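Local atomic coordinates of BH0493 protein (Bacillus halodurans C-125, PDB entry 2QEE), a protein that binds zinc and probably works as a metal-dependent enzyme of the amidohydrolase superfamily. Residues 288-293 / 319-324; 179-184 / 235-240. One frame throughout, in Å; residues are numbered along the deposited sequence.

Contact 1 (288-293 / 319-324)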
# COMPACT_ATOMS: atom_id res chain seq x y z
N HIS C 288 -23.38 1.68 2.49
CA HIS C 288 -24.80 1.91 2.78
C HIS C 288 -25.58 2.38 1.54
O HIS C 288 -26.66 1.85 1.20
CB HIS C 288 -24.91 2.93 3.93
CG HIS C 288 -26.33 3.27 4.26
ND1 HIS C 288 -26.99 2.72 5.34
CD2 HIS C 288 -27.24 4.04 3.60
CE1 HIS C 288 -28.24 3.15 5.34
NE2 HIS C 288 -28.40 3.98 4.32
N LEU C 289 -25.02 3.36 0.84
CA LEU C 289 -25.65 3.91 -0.36
C LEU C 289 -25.88 2.79 -1.36
O LEU C 289 -26.97 2.65 -1.88
CB LEU C 289 -24.79 5.03 -0.93
CG LEU C 289 -24.93 6.40 -0.22
CD1 LEU C 289 -23.84 7.39 -0.65
CD2 LEU C 289 -26.34 7.00 -0.53
N LEU C 290 -24.85 1.98 -1.62
CA LEU C 290 -25.00 0.92 -2.62
C LEU C 290 -26.04 -0.15 -2.27
O LEU C 290 -26.80 -0.62 -3.13
CB LEU C 290 -23.65 0.25 -2.83
CG LEU C 290 -22.63 1.17 -3.49
CD1 LEU C 290 -21.25 0.49 -3.30
CD2 LEU C 290 -22.92 1.35 -5.06
N ARG C 291 -26.03 -0.55 -1.00
CA ARG C 291 -26.94 -1.58 -0.53
C ARG C 291 -28.38 -1.07 -0.49
O ARG C 291 -29.30 -1.76 -0.97
CB ARG C 291 -26.53 -2.05 0.85
CG ARG C 291 -27.53 -3.05 1.50
CD ARG C 291 -26.99 -3.62 2.77
NE ARG C 291 -26.61 -2.56 3.71
CZ ARG C 291 -25.33 -2.31 4.03
NH1 ARG C 291 -24.38 -3.11 3.54
NH2 ARG C 291 -25.02 -1.30 4.85
N GLU C 292 -28.55 0.10 0.10
CA GLU C 292 -29.88 0.66 0.38
C GLU C 292 -30.56 1.36 -0.79
O GLU C 292 -31.79 1.59 -0.72
CB GLU C 292 -29.83 1.62 1.60
CG GLU C 292 -29.21 1.01 2.84
CD GLU C 292 -29.91 -0.26 3.34
OE1 GLU C 292 -31.11 -0.45 3.08
OE2 GLU C 292 -29.24 -1.09 4.01
N TYR C 293 -29.80 1.68 -1.86
CA TYR C 293 -30.34 2.33 -3.04
C TYR C 293 -30.00 1.50 -4.31
O TYR C 293 -29.23 1.95 -5.17
CB TYR C 293 -29.82 3.77 -3.13
CG TYR C 293 -30.35 4.59 -1.99
CD1 TYR C 293 -31.59 5.25 -2.10
CD2 TYR C 293 -29.65 4.65 -0.77
CE1 TYR C 293 -32.10 5.99 -1.00
CE2 TYR C 293 -30.15 5.38 0.34
CZ TYR C 293 -31.40 6.02 0.19
OH TYR C 293 -31.88 6.75 1.27
N SER C 319 -23.10 -4.38 -8.04
CA SER C 319 -23.09 -4.09 -9.45
C SER C 319 -23.54 -2.68 -9.79
O SER C 319 -23.33 -2.24 -10.90
CB SER C 319 -23.94 -5.09 -10.23
OG SER C 319 -25.30 -5.13 -9.75
N ASN C 320 -24.21 -1.98 -8.84
CA ASN C 320 -24.58 -0.60 -9.00
C ASN C 320 -23.45 0.40 -8.65
O ASN C 320 -23.63 1.65 -8.65
CB ASN C 320 -25.90 -0.27 -8.26
CG ASN C 320 -25.83 -0.47 -6.78
OD1 ASN C 320 -25.08 -1.33 -6.26
ND2 ASN C 320 -26.68 0.29 -6.05
N LEU C 321 -22.24 -0.14 -8.43
CA LEU C 321 -21.03 0.66 -8.29
C LEU C 321 -20.17 0.48 -9.53
O LEU C 321 -19.88 -0.68 -9.92
CB LEU C 321 -20.21 0.17 -7.07
CG LEU C 321 -18.89 0.89 -6.84
CD1 LEU C 321 -19.07 2.42 -6.69
CD2 LEU C 321 -18.22 0.26 -5.61
N MET C 322 -19.73 1.59 -10.10
CA MET C 322 -18.74 1.56 -11.18
C MET C 322 -17.61 2.41 -10.62
O MET C 322 -17.80 3.57 -10.31
CB MET C 322 -19.25 2.17 -12.49
CG MET C 322 -18.21 2.29 -13.61
SD MET C 322 -17.48 0.64 -13.94
CE MET C 322 -18.85 -0.15 -14.74
N ILE C 323 -16.44 1.81 -10.45
CA ILE C 323 -15.27 2.63 -10.02
C ILE C 323 -14.51 3.15 -11.22
O ILE C 323 -14.44 2.48 -12.29
CB ILE C 323 -14.34 1.83 -9.04
CG1 ILE C 323 -13.62 0.72 -9.77
CG2 ILE C 323 -15.18 1.33 -7.83
CD1 ILE C 323 -12.82 -0.16 -8.73
N PHE C 324 -13.93 4.35 -11.10
CA PHE C 324 -13.28 4.97 -12.24
C PHE C 324 -12.01 5.69 -11.83
O PHE C 324 -12.00 6.33 -10.72
CB PHE C 324 -14.23 5.94 -12.98
CG PHE C 324 -14.54 7.21 -12.22
CD1 PHE C 324 -13.81 8.40 -12.46
CD2 PHE C 324 -15.59 7.22 -11.30
CE1 PHE C 324 -14.13 9.59 -11.77
CE2 PHE C 324 -15.94 8.42 -10.60
CZ PHE C 324 -15.17 9.61 -10.87
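The amide nitrogen of N320 is gripped by the end of a helix: ND2 gives a hydrogen to L290 O at 3.1 Å, and it also bonds N296 O, in the link after the helix. This ties helix 284-292 to the start of strand 321-323, two elements of the alternating β/α architecture expected of an amidohydrolase barrel. The bond to L290 O is well formed, with an N-H...O angle of 164°. It arrives in the carbonyl plane on a lone pair, at a C=O...N angle of 122°, and lies almost in the plane of the amide. Y293 O stands 3.2 Å from N320 ND2. Asparagine suits the place because its short side chain carries a flat NH2 group whose two hydrogens can reach a carbonyl of the helix's last turn and one of the link that follows. With chi1 at 62°, N320 CG sits between the backbone N and the carbonyl carbon, which directs the amide at the helix.

Beside this polar clasp lies an apolar patch. L290 sets CD2 3.6 Å from L321 CB, while its other branch, CD1, comes 3.8 Å from L321 CD2, so both methyls of the helix leucine serve the strand leucine. L290 CD2 also rests 3.6 Å from N320 OD1. Branched leucines fit this buried layer, where L290 reaches F298 and L314 as well, and L321 meets V300 and A315. The backbone of L321 looks outward too: its carbonyl oxygen accepts a bond from R59 of a second subunit. Farther along the helix, on the side turned from the strand, R291 and E292 pair as a salt bridge, R291 NE meeting the anti side of E292 OE2 at 3.0 Å, tilted out of the carboxylate plane.

Contact 2 (179-184 / 235-240)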
# COMPACT_ATOMS: atom_id res chain seq x y z
N GLU C 179 -22.16 23.23 0.81
CA GLU C 179 -22.23 24.63 1.31
C GLU C 179 -23.67 25.16 1.33
O GLU C 179 -23.90 26.35 1.03
CB GLU C 179 -21.35 25.52 0.45
CG GLU C 179 -19.88 25.22 0.64
CD GLU C 179 -19.05 25.96 -0.34
OE1 GLU C 179 -18.32 26.89 0.10
OE2 GLU C 179 -19.13 25.64 -1.55
N TYR C 180 -24.61 24.27 1.71
CA TYR C 180 -26.04 24.63 1.60
C TYR C 180 -26.39 25.88 2.43
O TYR C 180 -27.26 26.67 2.02
CB TYR C 180 -26.94 23.49 2.01
CG TYR C 180 -28.41 23.76 1.79
CD1 TYR C 180 -28.93 23.84 0.49
CD2 TYR C 180 -29.27 23.94 2.86
CE1 TYR C 180 -30.25 24.06 0.27
CE2 TYR C 180 -30.64 24.16 2.65
CZ TYR C 180 -31.11 24.25 1.35
OH TYR C 180 -32.44 24.45 1.11
N GLU C 181 -25.72 26.06 3.57
CA GLU C 181 -26.09 27.17 4.46
C GLU C 181 -25.91 28.50 3.72
O GLU C 181 -26.68 29.44 3.94
CB GLU C 181 -25.30 27.15 5.79
CG GLU C 181 -25.74 26.06 6.79
CD GLU C 181 -27.16 26.25 7.34
OE1 GLU C 181 -27.67 27.40 7.32
OE2 GLU C 181 -27.78 25.23 7.77
N GLN C 182 -24.91 28.56 2.84
CA GLN C 182 -24.64 29.75 2.04
C GLN C 182 -25.40 29.65 0.74
O GLN C 182 -26.00 30.62 0.28
CB GLN C 182 -23.16 29.93 1.74
CG GLN C 182 -22.20 29.84 2.93
CD GLN C 182 -21.49 28.49 3.01
OE1 GLN C 182 -22.03 27.50 3.54
NE2 GLN C 182 -20.26 28.43 2.47
N THR C 183 -25.41 28.47 0.15
CA THR C 183 -25.98 28.34 -1.19
C THR C 183 -27.51 28.49 -1.25
O THR C 183 -28.07 28.92 -2.27
CB THR C 183 -25.50 27.03 -1.82
OG1 THR C 183 -24.06 27.08 -1.86
CG2 THR C 183 -26.00 26.95 -3.19
N LYS C 184 -28.20 28.15 -0.17
CA LYS C 184 -29.65 28.26 -0.11
C LYS C 184 -30.15 29.67 -0.47
O LYS C 184 -31.21 29.84 -1.08
CB LYS C 184 -30.18 27.81 1.26
CG LYS C 184 -29.85 28.70 2.43
CD LYS C 184 -30.27 28.06 3.75
CE LYS C 184 -31.77 27.87 3.83
NZ LYS C 184 -32.26 27.29 5.12
N GLU C 235 -27.42 13.24 9.60
CA GLU C 235 -28.26 14.40 9.87
C GLU C 235 -27.47 15.69 9.66
O GLU C 235 -26.81 16.20 10.58
CB GLU C 235 -28.84 14.30 11.29
CG GLU C 235 -29.99 13.22 11.39
CD GLU C 235 -31.12 13.45 10.37
OE1 GLU C 235 -31.59 14.60 10.19
OE2 GLU C 235 -31.53 12.46 9.71
N SER C 236 -27.50 16.20 8.43
CA SER C 236 -26.79 17.40 8.03
C SER C 236 -27.48 17.91 6.77
O SER C 236 -28.27 17.20 6.18
CB SER C 236 -25.33 17.06 7.69
OG SER C 236 -25.30 16.14 6.56
N ASN C 237 -27.21 19.13 6.34
CA ASN C 237 -27.78 19.54 5.05
C ASN C 237 -27.39 18.57 3.92
O ASN C 237 -28.19 18.26 3.07
CB ASN C 237 -27.30 20.92 4.67
CG ASN C 237 -27.80 21.99 5.65
OD1 ASN C 237 -28.86 21.86 6.21
ND2 ASN C 237 -27.00 23.02 5.85
N ARG C 238 -26.16 18.05 3.96
CA ARG C 238 -25.71 17.16 2.85
C ARG C 238 -26.48 15.85 2.83
O ARG C 238 -26.92 15.39 1.76
CB ARG C 238 -24.18 16.93 2.92
CG ARG C 238 -23.71 16.01 1.75
CD ARG C 238 -22.18 16.12 1.62
NE ARG C 238 -21.53 15.56 2.80
CZ ARG C 238 -20.39 16.04 3.28
NH1 ARG C 238 -19.84 15.50 4.37
NH2 ARG C 238 -19.80 17.10 2.68
N GLY C 239 -26.61 15.26 4.02
CA GLY C 239 -27.24 13.95 4.22
C GLY C 239 -28.70 14.10 3.83
O GLY C 239 -29.29 13.20 3.21
N ARG C 240 -29.30 15.24 4.20
CA ARG C 240 -30.74 15.44 3.87
C ARG C 240 -30.99 15.67 2.39
O ARG C 240 -31.95 15.09 1.82
CB ARG C 240 -31.40 16.53 4.71
CG ARG C 240 -31.49 16.11 6.15
CD ARG C 240 -32.29 17.10 7.01
NE ARG C 240 -31.51 18.30 7.19
CZ ARG C 240 -30.74 18.54 8.26
NH1 ARG C 240 -30.67 17.69 9.28
NH2 ARG C 240 -30.04 19.66 8.29
O HOH W 1 -24.28 23.69 4.97
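Y180 and N237 meet where two helices begin, the first turn of helix 180-189 against that of helix 237-253, in what is probably an amidohydrolase β/α barrel. The close part is small. N237 CB lies 3.7 Å from Y180 CB, and the amide carbon N237 CG lies 3.7 Å from Y180 CD2, with the ring and amide planes 66° apart. Tyrosine suits this buried place because its flat ring offers an edge to the N237 amide and a face to K184 CB. Its CG is anti to the backbone N (chi1 -174°), which turns the ring across the asparagine side chain, with N237 ND2 at the ring edge, in its plane.

The other side is looser and more polar, with exposed E181 and a water. N237 ND2 sends one hydrogen to E181 OE2 at 3.0 Å, practically straight at 179°, although the carboxylate is met from above its plane. E181 gets there because its chain bends at chi2, bringing the acid back across the amide. The second ND2 hydrogen goes to the water at 2.9 Å; the same water accepts from E181 N, a first-turn amide too early in its helix for the usual backbone acceptor. On the other arm of the amide, N237 OD1 accepts from R240 NH2 at 3.2 Å. Asparagine, donor and acceptor at once, can thus link a carboxylate, a water and a guanidinium.

Helix 237-253 is opened by S236 as N-cap, its OG accepting from G239 N at 3.0 Å. One turn on, R240 NH1 also pairs with E235 OE1 in a salt bridge whose hydrogen bond is weak. In the closer part, one face of the Y180 ring is covered by K184 CB, 3.7 Å above its plane and offset toward the rim.

From the N terminus, the chain enters contact 2 at 179-184, runs through helix 200-217 and strand 222-226, and closes that loop at 235-240, after 50 intervening residues. Only then does contact 1 open, at 288-293; strand 298-302 and helix 308-317 lie within its shorter loop of 25 residues, which 319-324 closes. The two loops therefore follow in series, neither nesting nor crossing. The centres of contact 1 and contact 2 are about 23 Å apart. The nearest atoms of contact 1 and contact 2 are about 7 Å apart. Helix 237-253 relates them: contact 2 ties its start to helix 180-189, while L289 and Y293 of contact 1 pack on L247 farther along it.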